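Local structure of cytochrome c XoxG (Methylobacterium extorquens, 6ONQ) at residues A41-E46 / A111-L116. The protein probably carries electrons through its covalently bound heme c, as a c-type cytochrome linked to lanthanide-dependent methanol oxidation. Numbering follows the deposited sequence.
Sequences AKEIDE and ALKDSL. With HEC (heme c), chain B.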
ATOM      1  N   ALA A  41      15.414  -6.349  -9.751  1.00 78.23           N
ATOM      2  CA  ALA A  41      14.477  -6.647  -8.676  1.00 65.72           C
ATOM      3  C   ALA A  41      14.407  -8.161  -8.521  1.00 75.83           C
ATOM      4  O   ALA A  41      13.989  -8.866  -9.447  1.00 78.77           O
ATOM      5  CB  ALA A  41      13.095  -6.061  -8.966  1.00 55.70           C
ATOM      6  N   LYS A  42      14.819  -8.656  -7.354  1.00 72.06           N
ATOM      7  CA  LYS A  42      15.035 -10.082  -7.161  1.00 77.84           C
ATOM      8  C   LYS A  42      13.896 -10.792  -6.437  1.00 71.62           C
ATOM      9  O   LYS A  42      13.891 -12.029  -6.394  1.00 68.66           O
ATOM     10  CB  LYS A  42      16.350 -10.315  -6.397  1.00 84.72           C
ATOM     11  CG  LYS A  42      17.614 -10.137  -7.248  1.00 90.07           C
ATOM     12  CD  LYS A  42      17.886 -11.344  -8.160  1.00 99.74           C
ATOM     13  CE  LYS A  42      17.618 -12.687  -7.464  1.00 89.44           C
ATOM     14  NZ  LYS A  42      17.224 -13.780  -8.412  1.00 63.69           N
ATOM     15  N   GLU A  43      12.930 -10.062  -5.877  1.00 65.27           N
ATOM     16  CA  GLU A  43      11.866 -10.681  -5.092  1.00 62.46           C
ATOM     17  C   GLU A  43      10.481 -10.415  -5.681  1.00 46.38           C
ATOM     18  O   GLU A  43       9.494 -10.350  -4.948  1.00 48.16           O
ATOM     19  CB  GLU A  43      11.933 -10.221  -3.634  1.00 72.49           C
ATOM     20  CG  GLU A  43      12.041 -11.375  -2.630  1.00 76.81           C
ATOM     21  CD  GLU A  43      12.415 -10.918  -1.227  1.00 98.84           C
ATOM     22  OE1 GLU A  43      13.508 -10.332  -1.065  1.00 82.62           O
ATOM     23  OE2 GLU A  43      11.623 -11.153  -0.285  1.00100.69           O
ATOM     24  N   ILE A  44      10.388 -10.288  -7.007  1.00 44.51           N
ATOM     25  CA  ILE A  44       9.097 -10.084  -7.657  1.00 39.59           C
ATOM     26  C   ILE A  44       8.252 -11.351  -7.574  1.00 50.50           C
ATOM     27  O   ILE A  44       8.759 -12.477  -7.710  1.00 46.11           O
ATOM     28  CB  ILE A  44       9.298  -9.646  -9.118  1.00 46.00           C
ATOM     29  CG1 ILE A  44       9.931  -8.257  -9.158  1.00 53.65           C
ATOM     30  CG2 ILE A  44       7.970  -9.665  -9.889  1.00 35.37           C
ATOM     31  CD1 ILE A  44       9.886  -7.601 -10.515  1.00 54.73           C
ATOM     32  N   ASP A  45       6.947 -11.166  -7.341  1.00 42.08           N
ATOM     33  CA  ASP A  45       5.942 -12.229  -7.315  1.00 34.74           C
ATOM     34  C   ASP A  45       5.024 -11.975  -8.508  1.00 30.52           C
ATOM     35  O   ASP A  45       4.106 -11.155  -8.432  1.00 33.12           O
ATOM     36  CB  ASP A  45       5.190 -12.224  -5.980  1.00 39.87           C
ATOM     37  CG  ASP A  45       4.150 -13.349  -5.856  1.00 56.23           C
ATOM     38  OD1 ASP A  45       3.465 -13.666  -6.853  1.00 56.34           O
ATOM     39  OD2 ASP A  45       3.998 -13.900  -4.735  1.00 56.12           O
ATOM     40  N   GLU A  46       5.275 -12.676  -9.610  1.00 31.03           N
ATOM     41  CA  GLU A  46       4.588 -12.339 -10.852  1.00 37.77           C
ATOM     42  C   GLU A  46       3.073 -12.455 -10.755  1.00 36.00           C
ATOM     43  O   GLU A  46       2.382 -11.537 -11.235  1.00 29.89           O
ATOM     44  CB  GLU A  46       5.139 -13.196 -12.001  1.00 42.09           C
ATOM     45  CG  GLU A  46       6.481 -12.713 -12.531  1.00 56.45           C
ATOM     46  CD  GLU A  46       6.388 -11.369 -13.244  1.00 74.06           C
ATOM     47  OE1 GLU A  46       5.265 -10.981 -13.654  1.00 64.82           O
ATOM     48  OE2 GLU A  46       7.440 -10.704 -13.387  1.00 63.51           O
ATOM     49  N   ALA A 111       4.206 -10.324   9.016  1.00 24.07           N
ATOM     50  CA  ALA A 111       4.906  -9.552   8.005  1.00 24.12           C
ATOM     51  C   ALA A 111       3.918  -9.216   6.898  1.00 27.76           C
ATOM     52  O   ALA A 111       3.618 -10.052   6.042  1.00 33.89           O
ATOM     53  CB  ALA A 111       6.101 -10.332   7.477  1.00 23.13           C
ATOM     54  N   LEU A 112       3.442  -7.974   6.897  1.00 23.90           N
ATOM     55  CA  LEU A 112       2.399  -7.563   5.969  1.00 15.96           C
ATOM     56  C   LEU A 112       2.834  -7.593   4.509  1.00 19.32           C
ATOM     57  O   LEU A 112       1.968  -7.529   3.630  1.00 26.98           O
ATOM     58  CB  LEU A 112       1.901  -6.162   6.336  1.00 16.30           C
ATOM     59  CG  LEU A 112       1.394  -6.059   7.778  1.00 20.57           C
ATOM     60  CD1 LEU A 112       0.784  -4.700   8.036  1.00 15.47           C
ATOM     61  CD2 LEU A 112       0.417  -7.174   8.122  1.00  6.54           C
ATOM     62  N   LYS A 113       4.129  -7.681   4.205  1.00 20.16           N
ATOM     63  CA  LYS A 113       4.474  -7.834   2.794  1.00 23.47           C
ATOM     64  C   LYS A 113       4.085  -9.213   2.287  1.00 23.18           C
ATOM     65  O   LYS A 113       3.839  -9.382   1.091  1.00 26.08           O
ATOM     66  CB  LYS A 113       5.961  -7.574   2.546  1.00 26.70           C
ATOM     67  CG  LYS A 113       6.909  -8.500   3.280  1.00 42.14           C
ATOM     68  CD  LYS A 113       8.121  -8.829   2.423  1.00 54.47           C
ATOM     69  CE  LYS A 113       8.602 -10.254   2.659  1.00 58.25           C
ATOM     70  NZ  LYS A 113       9.853 -10.554   1.897  1.00 80.28           N
ATOM     71  N   ASP A 114       4.015 -10.205   3.179  1.00 27.32           N
ATOM     72  CA  ASP A 114       3.504 -11.513   2.793  1.00 31.44           C
ATOM     73  C   ASP A 114       1.986 -11.588   2.916  1.00 30.37           C
ATOM     74  O   ASP A 114       1.354 -12.402   2.232  1.00 28.76           O
ATOM     75  CB  ASP A 114       4.153 -12.607   3.645  1.00 35.38           C
ATOM     76  CG  ASP A 114       5.621 -12.853   3.277  1.00 69.21           C
ATOM     77  OD1 ASP A 114       6.411 -13.198   4.186  1.00 74.13           O
ATOM     78  OD2 ASP A 114       5.989 -12.701   2.085  1.00 55.91           O
ATOM     79  N   SER A 115       1.400 -10.747   3.773  1.00 24.10           N
ATOM     80  CA  SER A 115      -0.039 -10.784   4.018  1.00 20.07           C
ATOM     81  C   SER A 115      -0.823 -10.413   2.770  1.00 20.63           C
ATOM     82  O   SER A 115      -1.833 -11.048   2.441  1.00 22.45           O
ATOM     83  CB  SER A 115      -0.400  -9.831   5.162  1.00 18.68           C
ATOM     84  OG  SER A 115      -0.142 -10.409   6.432  1.00 20.59           O
ATOM     85  N   LEU A 116      -0.382  -9.394   2.065  1.00 14.85           N
ATOM     86  CA  LEU A 116      -1.153  -8.911   0.943  1.00 15.83           C
ATOM     87  C   LEU A 116      -0.922  -9.705  -0.313  1.00 20.10           C
ATOM     88  O   LEU A 116      -1.251  -9.230  -1.405  1.00 39.17           O
ATOM     89  CB  LEU A 116      -0.868  -7.430   0.733  1.00 27.84           C
ATOM     90  CG  LEU A 116      -1.831  -6.774   1.717  1.00 26.89           C
ATOM     91  CD1 LEU A 116      -1.514  -5.355   1.954  1.00 30.76           C
ATOM     92  CD2 LEU A 116      -3.251  -6.907   1.208  1.00 31.02           C
TER
HETATM   93 FE   HEC B 201      -1.744  -5.066  12.639  1.00 21.37          FE
HETATM   94  CHA HEC B 201      -2.494  -8.392  12.118  1.00 15.50           C
HETATM   95  CHB HEC B 201      -2.357  -4.452   9.400  1.00 16.20           C
HETATM   96  CHC HEC B 201      -1.135  -1.719  13.144  1.00 19.10           C
HETATM   97  CHD HEC B 201      -0.566  -5.790  15.765  1.00 24.31           C
HETATM   98  NA  HEC B 201      -2.273  -6.221  11.065  1.00 16.29           N
HETATM   99  C1A HEC B 201      -2.633  -7.546  11.045  1.00 19.66           C
HETATM  100  C2A HEC B 201      -3.184  -7.855   9.733  1.00 12.26           C
HETATM  101  C3A HEC B 201      -3.137  -6.753   9.000  1.00  7.73           C
HETATM  102  C4A HEC B 201      -2.574  -5.725   9.822  1.00  9.86           C
HETATM  103  CMA HEC B 201      -3.575  -6.543   7.538  1.00  9.18           C
HETATM  104  CAA HEC B 201      -3.702  -9.222   9.265  1.00  9.42           C
HETATM  105  CBA HEC B 201      -2.480 -10.119   9.131  1.00 22.54           C
HETATM  106  CGA HEC B 201      -2.819 -11.416   8.459  1.00 22.97           C
HETATM  107  O1A HEC B 201      -3.817 -12.071   8.854  1.00 34.55           O
HETATM  108  O2A HEC B 201      -2.064 -11.796   7.535  1.00 15.58           O
HETATM  109  NB  HEC B 201      -1.740  -3.394  11.525  1.00 12.24           N
HETATM  110  C1B HEC B 201      -2.022  -3.392  10.181  1.00 15.28           C
HETATM  111  C2B HEC B 201      -1.918  -2.055   9.669  1.00 14.87           C
HETATM  112  C3B HEC B 201      -1.592  -1.256  10.673  1.00 20.43           C
HETATM  113  C4B HEC B 201      -1.458  -2.087  11.867  1.00 16.63           C
HETATM  114  CMB HEC B 201      -2.175  -1.606   8.221  1.00  4.36           C
HETATM  115  CAB HEC B 201      -1.421   0.269  10.426  1.00 11.87           C
HETATM  116  CBB HEC B 201      -1.578   1.164  11.380  1.00 17.86           C
HETATM  117  NC  HEC B 201      -0.951  -3.967  14.181  1.00 25.31           N
HETATM  118  C1C HEC B 201      -0.867  -2.583  14.194  1.00 25.71           C
HETATM  119  C2C HEC B 201      -0.443  -2.200  15.524  1.00 19.33           C
HETATM  120  C3C HEC B 201      -0.269  -3.303  16.261  1.00 31.49           C
HETATM  121  C4C HEC B 201      -0.595  -4.452  15.427  1.00 17.61           C
HETATM  122  CMC HEC B 201      -0.197  -0.756  16.015  1.00 20.73           C
HETATM  123  CAC HEC B 201       0.188  -3.261  17.748  1.00 26.09           C
HETATM  124  CBC HEC B 201       1.025  -4.177  18.226  1.00 31.25           C
HETATM  125  ND  HEC B 201      -1.550  -6.762  13.713  1.00 15.58           N
HETATM  126  C1D HEC B 201      -1.070  -6.841  15.012  1.00 24.57           C
HETATM  127  C2D HEC B 201      -1.201  -8.225  15.440  1.00 24.84           C
HETATM  128  C3D HEC B 201      -1.739  -8.929  14.442  1.00 24.06           C
HETATM  129  C4D HEC B 201      -1.960  -8.030  13.332  1.00 20.56           C
HETATM  130  CMD HEC B 201      -0.806  -8.809  16.810  1.00 23.77           C
HETATM  131  CAD HEC B 201      -2.043 -10.439  14.456  1.00 14.71           C
HETATM  132  CBD HEC B 201      -3.482 -10.727  14.870  1.00 27.81           C
HETATM  133  CGD HEC B 201      -3.709 -12.220  14.835  1.00 28.46           C
HETATM  134  O1D HEC B 201      -2.711 -12.981  14.880  1.00 44.51           O
HETATM  135  O2D HEC B 201      -4.881 -12.659  14.768  1.00 23.37           O
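Glu43 and Lys113 make the sole direct link between 41-46 and 111-116, a salt bridge in which OE2 of Glu43 lies 2.9 Å from NZ of Lys113. The other carboxylate oxygen, OE1 of Glu43, is 4.7 Å from NZ of Lys113, so a single oxygen does the touching. Beyond CG the glutamate chain is extended (chi2 167°), whereas the lysine chain bends at chi2 (143°) and chi3, and the two side chains meet at about a right angle. Just 55 Å² is buried, so the contact is slight, and with Glu43 exposed and Lys113 partly so it lies at the surface. Asp114 OD2, 4.4 Å from Lys113 NZ, adds a second negative charge nearby and may modestly favour its ammonium form.

The helix carrying Lys113 also meets the heme. Ser115 OG donates a hydrogen bond to propionate O2A of heme c at 2.6 Å, and Leu112 brings CD1 to 3.4 Å from the heme CHB, with CD2 over the neighbouring pyrrole carbons C3A and C4A. Arg118 and Lys132 also hydrogen-bond to the heme.

Ala111 is the N-cap of helix 112-118, its O accepting from the N of both Asp114 and Ser115. Asp45 caps helix 46-51 through Val48 N and salt-bridges Lys117, a second tie between the loop and helix 112-118, which packs through Leu112 and Leu116 on helix 156-167.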